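Side-chain contacts in esterase (Staphylococcus aureus subsp. aureus USA300_TCH1516, PDB 3D7R), which probably hydrolyses ester bonds, as a putative esterase of the alpha/beta hydrolase fold: residues Phe52-Lys55 with Arg56-Asn60; Phe226-Asn229 with Glu230-Lys234; Lys274-Glu277 with Gln278-Gln282; Tyr302-Arg305 with Gln306-Lys309. All coordinates share one frame; numbering follows the deposited sequence.

Contact 1 (Phe52-Lys55 with Arg56-Asn60); sequences FFYK and REIEN
Over one face of the F52 ring lies the CG methylene of R56, one helical turn further on. This CH-pi contact puts CG 3.6 Å from the ring centroid, only 14° off the normal, and CD follows it across the rim. F52 reaches the spot because its CG is anti to the backbone N (chi1 -178°), which swings the ring forward along the helix. Bends at chi2 and chi3 of R56 turn the guanidinium away from the ring toward N60, its plane 40° from that of the ring. The apolar pair Y54 and I58 meets obliquely on the exposed side, CD1 of I58 3.6 Å from CE2 of Y54.

Polar contacts gather round the R56 guanidinium. NH2 donates to N60 OD1 at 2.7 Å, from above the amide plane, while NE and N60 ND2 both donate to the carbonyl of A108, so that one loop carbonyl is held by two side chains of the helix. NH1 gives a bond of 3.0 Å to a water, which K55 NZ reaches only weakly. The two cations run side by side, K55 NZ 4.1 Å from R56 NH1, and the shared water may ease their repulsion.

Backbone bonds R56 N to F52 O, E57 N to F53 O and E59 N to K55 O complete the turn. These are i to i+4 contacts along alpha-helix 46-61, which packs through F52 and F53 on helix 225-236.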
loop_
_atom_site.group_PDB
_atom_site.type_symbol
_atom_site.label_atom_id
_atom_site.label_comp_id
_atom_site.label_asym_id
_atom_site.label_seq_id
_atom_site.Cartn_x
_atom_site.Cartn_y
_atom_site.Cartn_z
ATOM N N PHE A 52 15.327 13.492 -8.405
ATOM C CA PHE A 52 14.428 12.816 -7.477
ATOM C C PHE A 52 15.187 11.879 -6.542
ATOM O O PHE A 52 15.017 11.973 -5.333
ATOM C CB PHE A 52 13.375 12.024 -8.260
ATOM C CG PHE A 52 12.360 11.319 -7.395
ATOM C CD1 PHE A 52 11.291 12.026 -6.840
ATOM C CD2 PHE A 52 12.448 9.947 -7.175
ATOM C CE1 PHE A 52 10.316 11.382 -6.060
ATOM C CE2 PHE A 52 11.472 9.275 -6.391
ATOM C CZ PHE A 52 10.399 10.007 -5.834
ATOM N N PHE A 53 16.015 10.983 -7.094
ATOM C CA PHE A 53 16.813 10.065 -6.266
ATOM C C PHE A 53 17.734 10.809 -5.312
ATOM O O PHE A 53 17.854 10.433 -4.155
ATOM C CB PHE A 53 17.632 9.068 -7.106
ATOM C CG PHE A 53 16.791 8.019 -7.815
ATOM C CD1 PHE A 53 15.585 7.576 -7.267
ATOM C CD2 PHE A 53 17.217 7.474 -9.026
ATOM C CE1 PHE A 53 14.813 6.616 -7.911
ATOM C CE2 PHE A 53 16.439 6.488 -9.692
ATOM C CZ PHE A 53 15.240 6.078 -9.132
ATOM N N TYR A 54 18.402 11.845 -5.811
ATOM C CA TYR A 54 19.240 12.701 -4.968
ATOM C C TYR A 54 18.445 13.252 -3.766
ATOM O O TYR A 54 18.868 13.108 -2.607
ATOM C CB TYR A 54 19.830 13.865 -5.779
ATOM C CG TYR A 54 20.614 14.843 -4.917
ATOM C CD1 TYR A 54 21.980 14.654 -4.697
ATOM C CD2 TYR A 54 19.999 15.952 -4.332
ATOM C CE1 TYR A 54 22.720 15.545 -3.919
ATOM C CE2 TYR A 54 20.734 16.853 -3.542
ATOM C CZ TYR A 54 22.094 16.634 -3.348
ATOM O OH TYR A 54 22.851 17.498 -2.573
ATOM N N LYS A 55 17.302 13.872 -4.051
ATOM C CA LYS A 55 16.406 14.397 -3.008
ATOM C C LYS A 55 15.931 13.308 -2.032
ATOM O O LYS A 55 15.959 13.499 -0.813
ATOM C CB LYS A 55 15.181 15.081 -3.648
ATOM C CG LYS A 55 14.311 15.829 -2.642
ATOM C CD LYS A 55 13.212 16.655 -3.324
ATOM C CE LYS A 55 12.516 17.574 -2.311
ATOM N NZ LYS A 55 11.767 16.818 -1.258
ATOM N N ARG A 56 15.492 12.169 -2.567
ATOM C CA ARG A 56 14.917 11.125 -1.701
ATOM C C ARG A 56 15.982 10.491 -0.795
ATOM O O ARG A 56 15.717 10.166 0.351
ATOM C CB ARG A 56 14.199 10.037 -2.516
ATOM C CG ARG A 56 12.965 10.496 -3.334
ATOM C CD ARG A 56 12.009 11.398 -2.541
ATOM N NE ARG A 56 11.729 10.858 -1.208
ATOM C CZ ARG A 56 11.276 11.589 -0.190
ATOM N NH1 ARG A 56 11.013 12.878 -0.381
ATOM N NH2 ARG A 56 11.062 11.033 1.009
ATOM N N GLU A 57 17.194 10.317 -1.307
ATOM C CA GLU A 57 18.261 9.779 -0.456
ATOM C C GLU A 57 18.384 10.587 0.853
ATOM O O GLU A 57 18.472 10.010 1.943
ATOM C CB GLU A 57 19.607 9.762 -1.184
ATOM C CG GLU A 57 20.699 9.042 -0.386
ATOM C CD GLU A 57 22.027 8.984 -1.114
ATOM O OE1 GLU A 57 22.146 9.557 -2.236
ATOM O OE2 GLU A 57 22.962 8.362 -0.558
ATOM N N ILE A 58 18.386 11.911 0.708
ATOM C CA ILE A 58 18.556 12.870 1.808
ATOM C C ILE A 58 17.323 12.912 2.705
ATOM O O ILE A 58 17.440 12.823 3.939
ATOM C CB ILE A 58 18.845 14.305 1.254
ATOM C CG1 ILE A 58 20.230 14.355 0.602
ATOM C CG2 ILE A 58 18.757 15.361 2.357
ATOM C CD1 ILE A 58 20.502 15.694 -0.162
ATOM N N GLU A 59 16.146 13.015 2.083
ATOM C CA GLU A 59 14.899 13.119 2.832
ATOM C C GLU A 59 14.583 11.846 3.589
ATOM O O GLU A 59 14.072 11.907 4.701
ATOM C CB GLU A 59 13.721 13.499 1.915
ATOM C CG GLU A 59 13.805 14.941 1.349
ATOM C CD GLU A 59 13.961 16.001 2.433
ATOM O OE1 GLU A 59 13.269 15.918 3.475
ATOM O OE2 GLU A 59 14.778 16.925 2.233
ATOM N N ASN A 60 14.870 10.693 2.987
ATOM C CA ASN A 60 14.502 9.419 3.602
ATOM C C ASN A 60 15.282 9.094 4.875
ATOM O O ASN A 60 14.815 8.297 5.680
ATOM C CB ASN A 60 14.629 8.258 2.602
ATOM C CG ASN A 60 13.515 8.250 1.563
ATOM O OD1 ASN A 60 12.451 8.858 1.755
ATOM N ND2 ASN A 60 13.760 7.575 0.447
HETATM O O HOH W 1 10.451 14.280 -3.022
#

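Contact 2 (Phe226-Asn229 with Glu230-Lys234)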
loop_
_atom_site.group_PDB
_atom_site.type_symbol
_atom_site.label_atom_id
_atom_site.label_comp_id
_atom_site.label_asym_id
_atom_site.label_seq_id
_atom_site.Cartn_x
_atom_site.Cartn_y
_atom_site.Cartn_z
ATOM N N PHE A 226 6.896 5.660 -16.993
ATOM C CA PHE A 226 8.310 6.048 -16.833
ATOM C C PHE A 226 8.726 6.167 -15.367
ATOM O O PHE A 226 9.734 5.588 -14.965
ATOM C CB PHE A 226 8.599 7.362 -17.577
ATOM C CG PHE A 226 10.054 7.800 -17.532
ATOM C CD1 PHE A 226 11.071 6.981 -18.043
ATOM C CD2 PHE A 226 10.392 9.062 -17.038
ATOM C CE1 PHE A 226 12.399 7.409 -18.028
ATOM C CE2 PHE A 226 11.718 9.488 -17.005
ATOM C CZ PHE A 226 12.724 8.652 -17.501
ATOM N N GLY A 227 7.970 6.934 -14.578
ATOM C CA GLY A 227 8.276 7.140 -13.148
ATOM C C GLY A 227 8.280 5.853 -12.329
ATOM O O GLY A 227 9.216 5.592 -11.571
ATOM N N VAL A 228 7.243 5.036 -12.488
ATOM C CA VAL A 228 7.136 3.767 -11.766
ATOM C C VAL A 228 8.264 2.806 -12.198
ATOM O O VAL A 228 8.980 2.249 -11.341
ATOM C CB VAL A 228 5.699 3.150 -11.925
ATOM C CG1 VAL A 228 5.613 1.714 -11.418
ATOM C CG2 VAL A 228 4.659 4.035 -11.218
ATOM N N ASN A 229 8.458 2.648 -13.515
ATOM C CA ASN A 229 9.569 1.820 -14.024
ATOM C C ASN A 229 10.910 2.213 -13.389
ATOM O O ASN A 229 11.619 1.378 -12.812
ATOM C CB ASN A 229 9.702 1.928 -15.556
ATOM C CG ASN A 229 8.550 1.240 -16.324
ATOM O OD1 ASN A 229 8.444 1.386 -17.545
ATOM N ND2 ASN A 229 7.702 0.510 -15.624
ATOM N N GLU A 230 11.251 3.493 -13.485
ATOM C CA GLU A 230 12.567 3.972 -13.048
ATOM C C GLU A 230 12.746 3.827 -11.539
ATOM O O GLU A 230 13.788 3.376 -11.058
ATOM C CB GLU A 230 12.785 5.422 -13.487
ATOM C CG GLU A 230 12.946 5.601 -15.002
ATOM C CD GLU A 230 14.184 4.895 -15.552
ATOM O OE1 GLU A 230 15.304 5.089 -15.037
ATOM O OE2 GLU A 230 14.032 4.125 -16.504
ATOM N N ILE A 231 11.728 4.195 -10.779
ATOM C CA ILE A 231 11.839 4.065 -9.323
ATOM C C ILE A 231 11.956 2.591 -8.918
ATOM O O ILE A 231 12.823 2.225 -8.128
ATOM C CB ILE A 231 10.677 4.741 -8.597
ATOM C CG1 ILE A 231 10.707 6.255 -8.843
ATOM C CG2 ILE A 231 10.737 4.435 -7.069
ATOM C CD1 ILE A 231 9.470 6.963 -8.271
HETATM N N MSE A 232 11.111 1.749 -9.492
HETATM C CA MSE A 232 11.098 0.317 -9.152
HETATM C C MSE A 232 12.360 -0.416 -9.596
HETATM O O MSE A 232 12.818 -1.327 -8.895
HETATM C CB MSE A 232 9.831 -0.379 -9.687
HETATM C CG MSE A 232 8.547 0.209 -9.126
HETATM SE SE MSE A 232 8.402 -0.110 -7.205
HETATM C CE MSE A 232 8.076 -2.028 -7.230
ATOM N N LYS A 233 12.927 -0.008 -10.732
ATOM C CA LYS A 233 14.188 -0.552 -11.181
ATOM C C LYS A 233 15.284 -0.282 -10.148
ATOM O O LYS A 233 16.078 -1.170 -9.835
ATOM C CB LYS A 233 14.577 0.012 -12.561
ATOM C CG LYS A 233 13.976 -0.764 -13.752
ATOM C CD LYS A 233 14.157 0.006 -15.082
ATOM C CE LYS A 233 13.248 -0.562 -16.204
ATOM N NZ LYS A 233 13.150 0.356 -17.410
ATOM N N LYS A 234 15.310 0.933 -9.602
ATOM C CA LYS A 234 16.301 1.288 -8.575
ATOM C C LYS A 234 16.146 0.396 -7.317
ATOM O O LYS A 234 17.123 -0.166 -6.814
ATOM C CB LYS A 234 16.178 2.766 -8.215
ATOM C CG LYS A 234 17.194 3.257 -7.176
ATOM C CD LYS A 234 18.600 3.240 -7.759
ATOM C CE LYS A 234 19.392 4.443 -7.340
ATOM N NZ LYS A 234 20.708 4.414 -8.022
#
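E230 crosses the ring of F226 at a slant, its CG placed over one face and displaced toward the rim. The closest pair is F226 CE1 with E230 CG at 3.6 Å, and CG stands 3.5 Å above the ring plane, a CH-pi contact. The carboxylate beyond is turned about 30° from the ring. The bend of E230 at chi2 (-63°) carries its acid group past CE1, where OE2 meets K233 NZ in a long salt bridge of 4.0 Å.

These residues belong to helix 225-236 of the alpha/beta hydrolase fold, whose i to i+4 spacing brings F226 next to E230 and V228 next to M232. F226 also reaches helix 46-61, touching D46 and V49.

V228 and M232, a selenomethionine, lie side by side and point the same way, with CG1 of the valine 4.0 Å from CG of M232. M232 then turns at chi2 and chi3, taking its selenium away from V228; its side chain meets N107 and I246. The carbonyl O of G227 receives I231 N at 3.0 Å, and I231 CG1 lies 3.2 Å from the same oxygen. N229 ND2 donates to the carbonyl of T206, outside the helix.

Contact 3 (Lys274-Glu277 with Gln278-Gln282)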
loop_
_atom_site.group_PDB
_atom_site.type_symbol
_atom_site.label_atom_id
_atom_site.label_comp_id
_atom_site.label_asym_id
_atom_site.label_seq_id
_atom_site.Cartn_x
_atom_site.Cartn_y
_atom_site.Cartn_z
ATOM N N LYS A 274 -8.365 -5.755 -12.558
ATOM C CA LYS A 274 -9.388 -6.638 -13.130
ATOM C C LYS A 274 -8.798 -8.001 -13.479
ATOM O O LYS A 274 -9.448 -9.028 -13.278
ATOM C CB LYS A 274 -10.047 -6.015 -14.374
ATOM C CG LYS A 274 -10.906 -4.749 -14.094
ATOM C CD LYS A 274 -12.150 -5.048 -13.256
ATOM C CE LYS A 274 -13.354 -5.364 -14.121
ATOM N NZ LYS A 274 -14.500 -5.787 -13.258
ATOM N N LEU A 275 -7.571 -8.006 -14.007
ATOM C CA LEU A 275 -6.865 -9.262 -14.301
ATOM C C LEU A 275 -6.590 -10.077 -13.031
ATOM O O LEU A 275 -6.852 -11.295 -12.976
ATOM C CB LEU A 275 -5.557 -8.989 -15.042
ATOM C CG LEU A 275 -4.677 -10.205 -15.374
ATOM C CD1 LEU A 275 -5.462 -11.306 -16.139
ATOM C CD2 LEU A 275 -3.458 -9.756 -16.169
ATOM N N PHE A 276 -6.068 -9.411 -12.008
ATOM C CA PHE A 276 -5.883 -10.067 -10.706
ATOM C C PHE A 276 -7.210 -10.646 -10.169
ATOM O O PHE A 276 -7.261 -11.782 -9.697
ATOM C CB PHE A 276 -5.280 -9.088 -9.709
ATOM C CG PHE A 276 -5.133 -9.642 -8.309
ATOM C CD1 PHE A 276 -4.193 -10.645 -8.037
ATOM C CD2 PHE A 276 -5.892 -9.113 -7.254
ATOM C CE1 PHE A 276 -4.039 -11.150 -6.742
ATOM C CE2 PHE A 276 -5.743 -9.601 -5.949
ATOM C CZ PHE A 276 -4.801 -10.619 -5.697
ATOM N N GLU A 277 -8.290 -9.878 -10.255
ATOM C CA GLU A 277 -9.577 -10.399 -9.809
ATOM C C GLU A 277 -9.972 -11.681 -10.561
ATOM O O GLU A 277 -10.472 -12.632 -9.944
ATOM C CB GLU A 277 -10.669 -9.345 -9.937
ATOM C CG GLU A 277 -12.037 -9.840 -9.461
ATOM C CD GLU A 277 -13.183 -8.920 -9.854
ATOM O OE1 GLU A 277 -13.134 -8.248 -10.909
ATOM O OE2 GLU A 277 -14.153 -8.889 -9.092
ATOM N N GLN A 278 -9.782 -11.701 -11.882
ATOM C CA GLN A 278 -10.083 -12.888 -12.699
ATOM C C GLN A 278 -9.255 -14.103 -12.260
ATOM O O GLN A 278 -9.770 -15.227 -12.160
ATOM C CB GLN A 278 -9.860 -12.588 -14.191
ATOM C CG GLN A 278 -11.008 -11.774 -14.856
ATOM C CD GLN A 278 -12.329 -12.530 -14.847
ATOM O OE1 GLN A 278 -12.374 -13.703 -15.196
ATOM N NE2 GLN A 278 -13.408 -11.863 -14.453
HETATM N N MSE A 279 -7.965 -13.876 -11.982
HETATM C CA MSE A 279 -7.097 -14.959 -11.511
HETATM C C MSE A 279 -7.537 -15.514 -10.138
HETATM O O MSE A 279 -7.542 -16.718 -9.925
HETATM C CB MSE A 279 -5.627 -14.505 -11.457
HETATM C CG MSE A 279 -5.044 -14.140 -12.806
HETATM SE SE MSE A 279 -3.338 -13.182 -12.521
HETATM C CE MSE A 279 -2.365 -14.597 -11.639
HETATM N N MSE A 280 -7.887 -14.629 -9.213
HETATM C CA MSE A 280 -8.426 -15.045 -7.892
HETATM C C MSE A 280 -9.698 -15.897 -8.033
HETATM O O MSE A 280 -9.843 -16.954 -7.400
HETATM C CB MSE A 280 -8.725 -13.800 -7.049
HETATM C CG MSE A 280 -7.465 -13.006 -6.690
HETATM SE SE MSE A 280 -6.442 -13.930 -5.275
HETATM C CE MSE A 280 -7.635 -13.547 -3.805
ATOM N N LEU A 281 -10.613 -15.428 -8.880
ATOM C CA LEU A 281 -11.868 -16.119 -9.147
ATOM C C LEU A 281 -11.620 -17.511 -9.723
ATOM O O LEU A 281 -12.171 -18.503 -9.234
ATOM C CB LEU A 281 -12.726 -15.266 -10.094
ATOM C CG LEU A 281 -13.278 -13.987 -9.430
ATOM C CD1 LEU A 281 -13.925 -13.104 -10.500
ATOM C CD2 LEU A 281 -14.265 -14.325 -8.307
ATOM N N GLN A 282 -10.770 -17.574 -10.744
ATOM C CA GLN A 282 -10.383 -18.845 -11.385
ATOM C C GLN A 282 -9.806 -19.851 -10.399
ATOM O O GLN A 282 -10.038 -21.048 -10.525
ATOM C CB GLN A 282 -9.369 -18.588 -12.486
ATOM C CG GLN A 282 -8.993 -19.830 -13.307
ATOM C CD GLN A 282 -7.994 -19.506 -14.377
ATOM O OE1 GLN A 282 -6.943 -18.939 -14.096
ATOM N NE2 GLN A 282 -8.320 -19.849 -15.629
HETATM O O HOH W 2 -12.524 -9.020 -13.305
#
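A single water joins three groups from both halves of this turn: it donates to E277 OE1 at 2.6 Å and to the carbonyl O of K274 at 3.1 Å, and it accepts from Q278 NE2 at 3.2 Å. It thereby links the acid and the amide, and gives the K274 oxygen a second partner beside Q278 N. E277 OE1 also faces K274 NZ in a long salt bridge of 3.7 Å. E277 is extended, its CG anti to the backbone N (chi1 -179°), and runs alongside L281, whose CD1 lies 3.9 Å from E277 CG.

The buried side of the helix is apolar. M280, a selenomethionine, crosses the F276 ring obliquely, its CG held over one face 3.8 Å from the centroid and 15° off the normal. Its selenium continues past the rim at a slant, 3.7 Å from F276 CZ, which makes a Met-aromatic contact.

Both residues pack against the sheet, F276 on M261 and I287, M280 on V259 and I287. The ring and selenium thus face the strands, apart from the water and its polar partners, and helix 270-282 is the connecting helix of a beta-alpha-beta crossover between strands 259-264 and 287-292 in the alpha/beta hydrolase fold.

Contact 4 (Tyr302-Arg305 with Gln306-Lys309); sequences YPIR and QSHK
The side chain of Q306, in the first turn of helix 305-318, crosses that of I304 obliquely and brings OE1 to 3.6 Å from I304 CD1. I304 holds the N-cap position of this helix, and the loop leading into it makes an inverse gamma turn centred on P303.

The close packing lies around I304 and S307. With chi1 at 55°, I304 CG1 stands between its backbone N and carbonyl carbon, and in that place it comes to 3.8 Å from Q306 OE1. S307 is buried and has two conformers; in the one described here, its OG donates to the carbonyl O of Y302 at 2.8 Å. Nearby, Y302 and I304 touch V30 of helix 30-33.

On the solvent side R305 and K309 are exposed. They meet through the backbone bond from K309 N to R305 O at 2.9 Å and the approach of K309 CB to the same oxygen at 3.8 Å. H308 lies between these two regimes: its ring edge faces R305 CA, and its side chain touches K121 of helix 113-126. The I304 carbonyl receives three donors, all weakly, namely S307 N, H308 N and the imidazole ND1 of H308, the last at 3.3 Å with an N-H...O angle of 130°.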
loop_
_atom_site.group_PDB
_atom_site.type_symbol
_atom_site.label_atom_id
_atom_site.label_comp_id
_atom_site.label_asym_id
_atom_site.label_seq_id
_atom_site.Cartn_x
_atom_site.Cartn_y
_atom_site.Cartn_z
ATOM N N TYR A 302 -7.814 11.180 -0.395
ATOM C CA TYR A 302 -8.448 12.474 -0.583
ATOM C C TYR A 302 -9.677 12.672 0.314
ATOM O O TYR A 302 -10.454 11.729 0.538
ATOM C CB TYR A 302 -8.807 12.694 -2.065
ATOM C CG TYR A 302 -7.582 12.698 -2.974
ATOM C CD1 TYR A 302 -6.746 13.809 -3.041
ATOM C CD2 TYR A 302 -7.246 11.567 -3.743
ATOM C CE1 TYR A 302 -5.608 13.824 -3.878
ATOM C CE2 TYR A 302 -6.102 11.566 -4.575
ATOM C CZ TYR A 302 -5.289 12.697 -4.638
ATOM O OH TYR A 302 -4.165 12.702 -5.460
ATOM N N PRO A 303 -9.866 13.904 0.827
ATOM C CA PRO A 303 -11.020 14.228 1.675
ATOM C C PRO A 303 -12.316 14.436 0.868
ATOM O O PRO A 303 -12.835 15.551 0.761
ATOM C CB PRO A 303 -10.566 15.507 2.398
ATOM C CG PRO A 303 -9.681 16.184 1.407
ATOM C CD PRO A 303 -8.972 15.069 0.647
ATOM N N ILE A 304 -12.820 13.341 0.299
ATOM C CA ILE A 304 -13.997 13.346 -0.560
ATOM C C ILE A 304 -14.970 12.250 -0.103
ATOM O O ILE A 304 -14.577 11.296 0.558
ATOM C CB ILE A 304 -13.620 13.141 -2.055
ATOM C CG1 ILE A 304 -12.791 11.851 -2.225
ATOM C CG2 ILE A 304 -12.852 14.390 -2.575
ATOM C CD1 ILE A 304 -12.564 11.406 -3.652
ATOM N N ARG A 305 -16.239 12.380 -0.467
ATOM C CA ARG A 305 -17.242 11.455 0.058
ATOM C C ARG A 305 -16.955 10.001 -0.280
ATOM O O ARG A 305 -17.209 9.141 0.547
ATOM C CB ARG A 305 -18.669 11.863 -0.329
ATOM C CG ARG A 305 -19.025 13.244 0.218
ATOM C CD ARG A 305 -20.480 13.377 0.666
ATOM N NE ARG A 305 -20.894 14.785 0.807
ATOM C CZ ARG A 305 -20.418 15.643 1.714
ATOM N NH1 ARG A 305 -20.890 16.891 1.759
ATOM N NH2 ARG A 305 -19.480 15.262 2.583
ATOM N N GLN A 306 -16.415 9.739 -1.468
ATOM C CA GLN A 306 -16.117 8.345 -1.926
ATOM C C GLN A 306 -15.096 7.643 -1.020
ATOM O O GLN A 306 -15.136 6.427 -0.822
ATOM C CB GLN A 306 -15.624 8.344 -3.374
ATOM C CG GLN A 306 -16.672 8.822 -4.423
ATOM C CD GLN A 306 -16.724 10.342 -4.607
ATOM O OE1 GLN A 306 -16.112 11.106 -3.851
ATOM N NE2 GLN A 306 -17.470 10.785 -5.614
ATOM N N SER A 307 -14.157 8.432 -0.509
ATOM C CA SER A 307 -13.184 7.954 0.457
ATOM C C SER A 307 -13.867 7.514 1.744
ATOM O O SER A 307 -13.553 6.453 2.291
ATOM C CB SER A 307 -12.174 9.051 0.737
ATOM O OG SER A 307 -11.509 9.391 -0.467
ATOM N N HIS A 308 -14.809 8.321 2.220
ATOM C CA HIS A 308 -15.557 7.967 3.414
ATOM C C HIS A 308 -16.400 6.711 3.175
ATOM O O HIS A 308 -16.504 5.854 4.050
ATOM C CB HIS A 308 -16.398 9.146 3.879
ATOM C CG HIS A 308 -15.581 10.248 4.467
ATOM N ND1 HIS A 308 -15.329 11.428 3.798
ATOM C CD2 HIS A 308 -14.910 10.328 5.641
ATOM C CE1 HIS A 308 -14.563 12.201 4.549
ATOM N NE2 HIS A 308 -14.295 11.556 5.673
ATOM N N LYS A 309 -16.962 6.590 1.975
ATOM C CA LYS A 309 -17.686 5.375 1.603
ATOM C C LYS A 309 -16.757 4.155 1.569
ATOM O O LYS A 309 -17.138 3.095 2.049
ATOM C CB LYS A 309 -18.397 5.541 0.251
ATOM C CG LYS A 309 -19.274 4.357 -0.145
ATOM C CD LYS A 309 -19.865 4.503 -1.560
ATOM C CE LYS A 309 -20.770 3.304 -1.853
ATOM N NZ LYS A 309 -21.453 3.437 -3.165
#

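How the contacts relate
All four contacts are local, each spanning consecutive residues, so they follow one another in series and none nests in or crosses another; none closes a long loop. Contact 1 on helix 46-61 comes first, and contact 2 on helix 225-236 is the one it touches: F53 CZ packs at 3.6 Å on K234 CB, and F52 CE2 at 3.6 Å on I231 CD1, joining an N-terminal helix to a much later one. Contact 3 then stands on the helix between strands 259-264 and 287-292, its centre about 36 Å from that of contact 1, on the opposite side of the chain's centre. Contact 4 opens the last helix, 305-318, touching none of the others.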